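Local coordinates for GTP-binding nuclear protein GSP1 (Encephalitozoon cuniculi, PDB 4DJT), which binds and probably hydrolyses GTP as a Ran-family small GTPase, and is thought to drive protein import into the nucleus and RNA export, at residues K13-Y27 and V80-D93. Sequence-based numbering, arbitrary orientation.
Unlike the reference sequence in segment 80-93: Leu-90 (reference Phe). With MG (magnesium ion), chain D; GDP (guanosine-5'-diphosphate), chain C.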
loop_
_atom_site.group_PDB
_atom_site.type_symbol
_atom_site.label_atom_id
_atom_site.label_comp_id
_atom_site.label_asym_id
_atom_site.label_seq_id
_atom_site.Cartn_x
_atom_site.Cartn_y
_atom_site.Cartn_z
ATOM N N LYS A 13 4.196 2.887 10.246
ATOM C CA LYS A 13 4.607 1.918 9.237
ATOM C C LYS A 13 3.393 1.401 8.495
ATOM O O LYS A 13 2.404 0.943 9.126
ATOM C CB LYS A 13 5.326 0.745 9.853
ATOM C CG LYS A 13 5.552 -0.410 8.881
ATOM C CD LYS A 13 6.265 -1.548 9.552
ATOM C CE LYS A 13 6.395 -2.764 8.640
ATOM N NZ LYS A 13 7.301 -3.798 9.225
ATOM N N ILE A 14 3.496 1.340 7.169
ATOM C CA ILE A 14 2.389 0.836 6.356
ATOM C C ILE A 14 2.955 -0.257 5.452
ATOM O O ILE A 14 3.982 -0.038 4.795
ATOM C CB ILE A 14 1.761 1.940 5.457
ATOM C CG1 ILE A 14 1.224 3.124 6.291
ATOM C CG2 ILE A 14 0.723 1.337 4.510
ATOM C CD1 ILE A 14 0.085 2.770 7.205
ATOM N N CYS A 15 2.270 -1.389 5.358
ATOM C CA CYS A 15 2.656 -2.455 4.420
ATOM C C CYS A 15 1.855 -2.413 3.149
ATOM O O CYS A 15 0.614 -2.377 3.191
ATOM C CB CYS A 15 2.460 -3.842 5.049
ATOM S SG CYS A 15 3.578 -4.140 6.447
ATOM N N LEU A 16 2.548 -2.454 2.013
ATOM C CA LEU A 16 1.865 -2.733 0.729
ATOM C C LEU A 16 1.777 -4.219 0.521
ATOM O O LEU A 16 2.775 -4.924 0.568
ATOM C CB LEU A 16 2.609 -2.114 -0.458
ATOM C CG LEU A 16 2.950 -0.666 -0.341
ATOM C CD1 LEU A 16 3.674 -0.185 -1.624
ATOM C CD2 LEU A 16 1.703 0.168 -0.046
ATOM N N ILE A 17 0.585 -4.685 0.243
ATOM C CA ILE A 17 0.355 -6.094 0.017
ATOM C C ILE A 17 -0.544 -6.309 -1.180
ATOM O O ILE A 17 -1.204 -5.387 -1.658
ATOM C CB ILE A 17 -0.243 -6.753 1.259
ATOM C CG1 ILE A 17 -1.394 -5.940 1.835
ATOM C CG2 ILE A 17 0.842 -6.902 2.299
ATOM C CD1 ILE A 17 -2.122 -6.660 2.991
ATOM N N GLY A 18 -0.525 -7.545 -1.671
ATOM C CA GLY A 18 -1.222 -7.902 -2.883
ATOM C C GLY A 18 -0.330 -8.723 -3.793
ATOM O O GLY A 18 0.896 -8.724 -3.652
ATOM N N ASP A 19 -0.953 -9.426 -4.729
ATOM C CA ASP A 19 -0.217 -10.352 -5.584
ATOM C C ASP A 19 0.871 -9.668 -6.399
ATOM O O ASP A 19 0.797 -8.489 -6.693
ATOM C CB ASP A 19 -1.148 -11.063 -6.538
ATOM C CG ASP A 19 -1.932 -12.198 -5.876
ATOM O OD1 ASP A 19 -1.799 -12.459 -4.638
ATOM O OD2 ASP A 19 -2.654 -12.844 -6.634
ATOM N N GLY A 20 1.854 -10.457 -6.806
ATOM C CA GLY A 20 2.812 -10.006 -7.777
ATOM C C GLY A 20 2.095 -9.503 -9.020
ATOM O O GLY A 20 1.104 -10.115 -9.504
ATOM N N GLY A 21 2.550 -8.370 -9.523
ATOM C CA GLY A 21 2.078 -7.854 -10.785
ATOM C C GLY A 21 0.933 -6.866 -10.692
ATOM O O GLY A 21 0.539 -6.304 -11.724
ATOM N N VAL A 22 0.424 -6.610 -9.473
ATOM C CA VAL A 22 -0.804 -5.795 -9.313
ATOM C C VAL A 22 -0.528 -4.309 -9.330
ATOM O O VAL A 22 -1.454 -3.534 -9.507
ATOM C CB VAL A 22 -1.620 -6.145 -8.060
ATOM C CG1 VAL A 22 -2.024 -7.632 -8.070
ATOM C CG2 VAL A 22 -0.858 -5.811 -6.790
ATOM N N GLY A 23 0.746 -3.908 -9.126
ATOM C CA GLY A 23 1.172 -2.505 -9.229
ATOM C C GLY A 23 1.672 -1.858 -7.922
ATOM O O GLY A 23 1.735 -0.658 -7.840
ATOM N N LYS A 24 1.991 -2.659 -6.895
ATOM C CA LYS A 24 2.491 -2.116 -5.620
ATOM C C LYS A 24 3.706 -1.202 -5.824
ATOM O O LYS A 24 3.734 -0.064 -5.322
ATOM C CB LYS A 24 2.850 -3.255 -4.672
ATOM C CG LYS A 24 1.668 -4.163 -4.350
ATOM C CD LYS A 24 2.042 -5.264 -3.380
ATOM C CE LYS A 24 3.177 -6.159 -3.880
ATOM N NZ LYS A 24 2.784 -6.993 -5.046
ATOM N N THR A 25 4.708 -1.704 -6.537
ATOM C CA THR A 25 5.938 -0.956 -6.740
ATOM C C THR A 25 5.717 0.264 -7.613
ATOM O O THR A 25 6.217 1.365 -7.296
ATOM C CB THR A 25 7.028 -1.900 -7.313
ATOM O OG1 THR A 25 7.237 -2.968 -6.374
ATOM C CG2 THR A 25 8.321 -1.154 -7.527
ATOM N N THR A 26 4.904 0.122 -8.656
ATOM C CA THR A 26 4.560 1.278 -9.512
ATOM C C THR A 26 3.923 2.415 -8.701
ATOM O O THR A 26 4.232 3.614 -8.917
ATOM C CB THR A 26 3.681 0.867 -10.721
ATOM O OG1 THR A 26 4.355 -0.180 -11.458
ATOM C CG2 THR A 26 3.447 2.077 -11.659
ATOM N N TYR A 27 3.074 2.032 -7.750
ATOM C CA TYR A 27 2.409 2.975 -6.875
ATOM C C TYR A 27 3.395 3.758 -6.029
ATOM O O TYR A 27 3.403 4.986 -6.081
ATOM C CB TYR A 27 1.455 2.253 -5.965
ATOM C CG TYR A 27 0.686 3.146 -4.989
ATOM C CD1 TYR A 27 -0.333 3.993 -5.440
ATOM C CD2 TYR A 27 0.914 3.078 -3.637
ATOM C CE1 TYR A 27 -1.059 4.769 -4.560
ATOM C CE2 TYR A 27 0.190 3.854 -2.745
ATOM C CZ TYR A 27 -0.791 4.707 -3.217
ATOM O OH TYR A 27 -1.521 5.472 -2.300
ATOM N N VAL A 80 8.349 -10.566 9.768
ATOM C CA VAL A 80 9.015 -9.271 10.007
ATOM C C VAL A 80 8.607 -8.191 9.006
ATOM O O VAL A 80 8.697 -7.018 9.314
ATOM C CB VAL A 80 10.558 -9.391 10.068
ATOM C CG1 VAL A 80 10.983 -9.945 11.425
ATOM C CG2 VAL A 80 11.084 -10.251 8.932
ATOM N N TYR A 81 8.141 -8.595 7.837
ATOM C CA TYR A 81 7.564 -7.650 6.893
ATOM C C TYR A 81 6.392 -6.932 7.540
ATOM O O TYR A 81 6.262 -5.709 7.430
ATOM C CB TYR A 81 7.136 -8.351 5.607
ATOM C CG TYR A 81 6.660 -7.411 4.502
ATOM C CD1 TYR A 81 5.307 -7.230 4.236
ATOM C CD2 TYR A 81 7.570 -6.695 3.722
ATOM C CE1 TYR A 81 4.872 -6.352 3.236
ATOM C CE2 TYR A 81 7.141 -5.820 2.739
ATOM C CZ TYR A 81 5.795 -5.644 2.498
ATOM O OH TYR A 81 5.404 -4.802 1.446
ATOM N N TYR A 82 5.527 -7.709 8.196
ATOM C CA TYR A 82 4.287 -7.177 8.769
ATOM C C TYR A 82 4.497 -6.527 10.138
ATOM O O TYR A 82 3.796 -5.582 10.498
ATOM C CB TYR A 82 3.240 -8.267 8.863
ATOM C CG TYR A 82 2.869 -8.861 7.540
ATOM C CD1 TYR A 82 2.333 -8.076 6.529
ATOM C CD2 TYR A 82 3.032 -10.179 7.295
ATOM C CE1 TYR A 82 1.981 -8.607 5.319
ATOM C CE2 TYR A 82 2.673 -10.729 6.069
ATOM C CZ TYR A 82 2.127 -9.923 5.097
ATOM O OH TYR A 82 1.787 -10.452 3.886
ATOM N N ILE A 83 5.436 -7.052 10.923
ATOM C CA ILE A 83 5.551 -6.654 12.334
ATOM C C ILE A 83 5.728 -5.147 12.500
ATOM O O ILE A 83 6.518 -4.521 11.806
ATOM C CB ILE A 83 6.729 -7.361 13.034
ATOM C CG1 ILE A 83 6.389 -8.837 13.252
ATOM C CG2 ILE A 83 7.023 -6.706 14.393
ATOM C CD1 ILE A 83 7.527 -9.666 13.858
ATOM N N GLY A 84 4.972 -4.566 13.413
ATOM C CA GLY A 84 5.087 -3.146 13.686
ATOM C C GLY A 84 4.232 -2.254 12.785
ATOM O O GLY A 84 4.200 -1.038 12.993
ATOM N N ALA A 85 3.562 -2.840 11.784
ATOM C CA ALA A 85 2.691 -2.067 10.871
ATOM C C ALA A 85 1.500 -1.511 11.613
ATOM O O ALA A 85 0.887 -2.218 12.432
ATOM C CB ALA A 85 2.196 -2.904 9.692
ATOM N N SER A 86 1.163 -0.266 11.286
ATOM C CA SER A 86 -0.054 0.372 11.760
ATOM C C SER A 86 -1.198 0.181 10.784
ATOM O O SER A 86 -2.339 0.431 11.150
ATOM C CB SER A 86 0.166 1.872 11.982
ATOM O OG SER A 86 0.940 2.113 13.124
ATOM N N GLY A 87 -0.897 -0.197 9.530
ATOM C CA GLY A 87 -1.906 -0.313 8.495
ATOM C C GLY A 87 -1.349 -0.982 7.277
ATOM O O GLY A 87 -0.142 -1.252 7.223
ATOM N N ALA A 88 -2.227 -1.257 6.307
ATOM C CA ALA A 88 -1.845 -1.879 5.048
ATOM C C ALA A 88 -2.641 -1.243 3.923
ATOM O O ALA A 88 -3.797 -0.782 4.119
ATOM C CB ALA A 88 -2.073 -3.393 5.080
ATOM N N ILE A 89 -2.032 -1.203 2.738
ATOM C CA ILE A 89 -2.697 -0.864 1.518
ATOM C C ILE A 89 -2.634 -2.106 0.664
ATOM O O ILE A 89 -1.552 -2.615 0.382
ATOM C CB ILE A 89 -2.058 0.351 0.755
ATOM C CG1 ILE A 89 -1.998 1.572 1.657
ATOM C CG2 ILE A 89 -2.867 0.682 -0.504
ATOM C CD1 ILE A 89 -1.231 2.761 1.081
ATOM N N LEU A 90 -3.803 -2.652 0.352
ATOM C CA LEU A 90 -3.907 -3.950 -0.310
ATOM C C LEU A 90 -4.427 -3.741 -1.707
ATOM O O LEU A 90 -5.489 -3.143 -1.897
ATOM C CB LEU A 90 -4.835 -4.879 0.516
ATOM C CG LEU A 90 -5.218 -6.221 -0.123
ATOM C CD1 LEU A 90 -4.002 -7.094 -0.399
ATOM C CD2 LEU A 90 -6.226 -6.944 0.773
ATOM N N PHE A 91 -3.638 -4.143 -2.712
ATOM C CA PHE A 91 -3.962 -3.861 -4.092
ATOM C C PHE A 91 -4.434 -5.119 -4.792
ATOM O O PHE A 91 -3.959 -6.219 -4.498
ATOM C CB PHE A 91 -2.722 -3.418 -4.851
ATOM C CG PHE A 91 -2.115 -2.148 -4.340
ATOM C CD1 PHE A 91 -2.290 -0.974 -5.013
ATOM C CD2 PHE A 91 -1.324 -2.158 -3.208
ATOM C CE1 PHE A 91 -1.731 0.225 -4.533
ATOM C CE2 PHE A 91 -0.755 -0.987 -2.727
ATOM C CZ PHE A 91 -0.961 0.200 -3.398
ATOM N N PHE A 92 -5.291 -4.924 -5.781
ATOM C CA PHE A 92 -5.455 -5.915 -6.826
ATOM C C PHE A 92 -5.453 -5.238 -8.187
ATOM O O PHE A 92 -5.520 -4.031 -8.299
ATOM C CB PHE A 92 -6.719 -6.766 -6.591
ATOM C CG PHE A 92 -8.009 -6.018 -6.793
ATOM C CD1 PHE A 92 -8.484 -5.142 -5.820
ATOM C CD2 PHE A 92 -8.769 -6.211 -7.941
ATOM C CE1 PHE A 92 -9.645 -4.436 -6.005
ATOM C CE2 PHE A 92 -9.959 -5.516 -8.124
ATOM C CZ PHE A 92 -10.385 -4.619 -7.160
ATOM N N ASP A 93 -5.358 -6.064 -9.216
ATOM C CA ASP A 93 -5.380 -5.655 -10.598
ATOM C C ASP A 93 -6.791 -5.937 -11.111
ATOM O O ASP A 93 -7.235 -7.105 -11.120
ATOM C CB ASP A 93 -4.352 -6.515 -11.328
ATOM C CG ASP A 93 -4.262 -6.240 -12.828
ATOM O OD1 ASP A 93 -5.187 -5.641 -13.420
ATOM O OD2 ASP A 93 -3.243 -6.680 -13.412
HETATM MG MG MG D . 6.946 -5.014 -6.629
HETATM P PB GDP C . 3.996 -5.376 -8.152
HETATM O O1B GDP C . 5.037 -4.515 -7.417
HETATM O O2B GDP C . 2.639 -5.446 -7.471
HETATM O O3B GDP C . 4.578 -6.712 -8.604
HETATM O O3A GDP C . 3.677 -4.685 -9.578
HETATM P PA GDP C . 4.568 -3.674 -10.427
HETATM O O1A GDP C . 4.515 -2.259 -9.884
HETATM O O2A GDP C . 5.902 -4.315 -10.648
HETATM O "O5'" GDP C . 3.814 -3.580 -11.817
HETATM C "C5'" GDP C . 3.527 -4.801 -12.525
HETATM C "C4'" GDP C . 3.225 -4.434 -13.966
HETATM O "O4'" GDP C . 1.998 -3.736 -14.015
HETATM C "C3'" GDP C . 4.247 -3.499 -14.556
HETATM O "O3'" GDP C . 4.381 -3.806 -15.929
HETATM C "C2'" GDP C . 3.653 -2.129 -14.450
HETATM O "O2'" GDP C . 4.061 -1.209 -15.481
HETATM C "C1'" GDP C . 2.181 -2.457 -14.552
HETATM N N9 GDP C . 1.376 -1.510 -13.794
HETATM C C8 GDP C . 1.449 -1.187 -12.483
HETATM N N7 GDP C . 0.519 -0.242 -12.192
HETATM C C5 GDP C . -0.191 -0.016 -13.295
HETATM C C6 GDP C . -1.324 0.843 -13.681
HETATM O O6 GDP C . -1.899 1.610 -12.853
HETATM N N1 GDP C . -1.742 0.778 -14.963
HETATM C C2 GDP C . -1.148 -0.035 -15.881
HETATM N N2 GDP C . -1.599 -0.060 -17.137
HETATM N N3 GDP C . -0.107 -0.838 -15.592
HETATM C C4 GDP C . 0.387 -0.851 -14.341
HETATM O O HOH W 1 3.562 1.796 12.833
HETATM O O HOH W 2 -3.803 -9.096 -4.790
HETATM O O HOH W 3 6.290 -5.049 -4.635
HETATM O O HOH W 4 8.843 -5.292 -5.963
HETATM O O HOH W 5 6.540 -7.132 -6.698
HETATM O O HOH W 6 7.575 -4.946 -8.636
#
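Lys-13 NZ donates to two backbone carbonyls, Ile-83 O and Tyr-81 O, at 2.8 Å each, in a contact between two parallel strands where side-chain, backbone and water-borne bonds share the work. With CG anti to the backbone N (chi1 170°) and the rest of the chain extended, the ammonium reaches the end of helix 79-82, meeting Tyr-81 O from above its carbonyl plane. A water joins Lys-13 N, Gly-84 O and Ser-86 OG, while Lys-13 O accepts from Ser-86 N.

Between 13-17 and 87-93 the ladder alternates: Cys-15 N to Gly-87 O, Ile-89 N to Cys-15 O, Ile-17 N to Ile-89 O at 3.0 Å, and Phe-91 N to Ile-17 O at 2.9 Å. The backbones of Ile-14 and Leu-16 are hydrogen-bonded to strand 60-68, on the other edge of strand 13-17. Leu-16 O accepts the Tyr-81 hydroxyl in its carbonyl plane, on a lone pair, at 2.8 Å. Beside that ring Cys-15 SG sits obliquely, packed on Ala-85 CB at 3.7 Å. Where the strands part, a second water bridges Phe-91 O and Asp-19 N.

Phe-91 turns its edge onto the face of Tyr-27, the planes at 62°, while Lys-24 CA lies over one face of the Phe-91 ring. Lys-24, bent at chi3 and chi4, curls back so that NZ donates to Gly-18 O and to GDP O2B, both at 2.9 Å, and forms a salt bridge with Glu-72. O2B also accepts from Gly-23 N and Lys-24 N; Thr-25 OG1 and GDP O1B, with four waters, make up the six-coordinate magnesium shell. Strand 87-93 packs Phe-91 and Asp-93 against Val-22 of the phosphate-wrapping loop that follows strand 11-17, the P-loop (Walker A) of the Ras-like GTPase fold.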